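Local coordinates for C.Elegans p53 tumor suppressor-like transcription factor (Caenorhabditis elegans, PDB 1T4W), which activates transcription at the p53 consensus DNA sequence, promoting germline apoptosis after DNA damage and helping meiotic chromosomes segregate, here represented by its zinc-containing DNA-binding domain, at residues N70-Y73 / A74-P78. Sequence-based numbering, arbitrary orientation.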
loop_
_atom_site.group_PDB
_atom_site.type_symbol
_atom_site.label_atom_id
_atom_site.label_comp_id
_atom_site.label_asym_id
_atom_site.label_seq_id
_atom_site.Cartn_x
_atom_site.Cartn_y
_atom_site.Cartn_z
ATOM N N ASN A 70 -12.328 -0.929 11.706
ATOM C CA ASN A 70 -12.111 0.106 10.702
ATOM C C ASN A 70 -10.673 0.405 10.296
ATOM O O ASN A 70 -9.707 0.066 10.990
ATOM C CB ASN A 70 -12.820 1.391 11.118
ATOM C CG ASN A 70 -14.323 1.247 11.064
ATOM O OD1 ASN A 70 -15.065 2.206 11.273
ATOM N ND2 ASN A 70 -14.783 0.034 10.779
ATOM N N VAL A 71 -10.548 1.067 9.153
ATOM C CA VAL A 71 -9.244 1.341 8.600
ATOM C C VAL A 71 -8.274 2.084 9.512
ATOM O O VAL A 71 -7.135 1.654 9.653
ATOM C CB VAL A 71 -9.375 2.068 7.227
ATOM C CG1 VAL A 71 -9.939 3.464 7.422
ATOM C CG2 VAL A 71 -8.015 2.117 6.528
ATOM N N GLU A 72 -8.717 3.176 10.144
ATOM C CA GLU A 72 -7.812 3.953 10.987
ATOM C C GLU A 72 -7.243 3.085 12.097
ATOM O O GLU A 72 -6.060 3.194 12.441
ATOM C CB GLU A 72 -8.510 5.216 11.537
ATOM C CG GLU A 72 -8.802 6.284 10.469
ATOM C CD GLU A 72 -7.540 7.009 9.965
ATOM O OE1 GLU A 72 -6.637 7.271 10.784
ATOM O OE2 GLU A 72 -7.460 7.338 8.760
ATOM N N TYR A 73 -8.051 2.183 12.642
ATOM C CA TYR A 73 -7.507 1.306 13.667
ATOM C C TYR A 73 -6.570 0.263 13.041
ATOM O O TYR A 73 -5.433 0.070 13.481
ATOM C CB TYR A 73 -8.637 0.591 14.435
ATOM C CG TYR A 73 -8.139 -0.198 15.613
ATOM C CD1 TYR A 73 -7.805 -1.547 15.488
ATOM C CD2 TYR A 73 -7.944 0.422 16.857
ATOM C CE1 TYR A 73 -7.282 -2.266 16.579
ATOM C CE2 TYR A 73 -7.423 -0.280 17.942
ATOM C CZ TYR A 73 -7.093 -1.621 17.795
ATOM O OH TYR A 73 -6.553 -2.300 18.859
ATOM N N ALA A 74 -7.053 -0.419 12.011
ATOM C CA ALA A 74 -6.276 -1.489 11.387
ATOM C C ALA A 74 -4.876 -1.103 10.924
ATOM O O ALA A 74 -3.910 -1.833 11.163
ATOM C CB ALA A 74 -7.061 -2.084 10.208
ATOM N N ILE A 75 -4.749 0.054 10.284
ATOM C CA ILE A 75 -3.440 0.437 9.773
ATOM C C ILE A 75 -2.395 0.702 10.831
ATOM O O ILE A 75 -1.204 0.717 10.525
ATOM C CB ILE A 75 -3.548 1.647 8.827
ATOM C CG1 ILE A 75 -4.056 2.868 9.595
ATOM C CG2 ILE A 75 -4.450 1.270 7.620
ATOM C CD1 ILE A 75 -4.174 4.117 8.717
ATOM N N ARG A 76 -2.829 0.906 12.075
ATOM C CA ARG A 76 -1.878 1.149 13.148
ATOM C C ARG A 76 -1.811 -0.032 14.147
ATOM O O ARG A 76 -1.098 0.017 15.138
ATOM C CB ARG A 76 -2.228 2.463 13.859
ATOM C CG ARG A 76 -2.091 3.722 12.970
ATOM C CD ARG A 76 -2.489 5.004 13.724
ATOM N NE ARG A 76 -2.489 6.156 12.815
ATOM C CZ ARG A 76 -3.554 6.553 12.127
ATOM N NH1 ARG A 76 -4.705 5.905 12.262
ATOM N NH2 ARG A 76 -3.462 7.553 11.252
ATOM N N ASN A 77 -2.559 -1.087 13.860
ATOM C CA ASN A 77 -2.594 -2.298 14.696
ATOM C C ASN A 77 -1.471 -3.225 14.236
ATOM O O ASN A 77 -1.486 -3.707 13.107
ATOM C CB ASN A 77 -3.957 -2.973 14.518
ATOM C CG ASN A 77 -4.038 -4.339 15.185
ATOM O OD1 ASN A 77 -3.159 -4.724 15.925
ATOM N ND2 ASN A 77 -5.110 -5.067 14.912
ATOM N N PRO A 78 -0.491 -3.519 15.112
ATOM C CA PRO A 78 0.593 -4.402 14.669
ATOM C C PRO A 78 0.188 -5.826 14.309
ATOM O O PRO A 78 0.972 -6.560 13.711
ATOM C CB PRO A 78 1.584 -4.345 15.831
ATOM C CG PRO A 78 0.715 -4.119 17.014
ATOM C CD PRO A 78 -0.312 -3.116 16.517
#
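Glu72 and Arg76 run side by side and form a salt bridge, illustrating how i to i+4 spacing puts two side chains on the same side of a helical turn. NH1 of Arg76 lies 2.8 Å from OE1 of Glu72 in a fairly straight bond (160°), and NH2 bonds weakly to the same oxygen. OE1 sits almost in the guanidinium plane, whereas NH1 comes from above the carboxylate plane, 39° out of it. A bend at chi2 brings the acid back toward the extended arginine, whose NE pairs with Glu166. With the carboxylate gone, as in an alanine here, NH1 is likely to lose its charged mate and His169 its bond to OE2.

Backbone bonds from Ala74 N to Asn70 O (2.9 Å) and from Ile75 N to Val71 O (2.9 Å) define the single turn of helix 71-74, which lies across the larger beta sheet of this p53-family domain. A type I turn, Ala74 to Asn77, begins on its last residue.

On the sheet side, CG2 of Val71 meets CG2 of Ile75 at 3.8 Å. The Tyr73 ring crosses Asn77 obliquely, CE1 to ND2 3.9 Å, planes 57° apart; Arg79 N and Glu69 OE1 hold that amide.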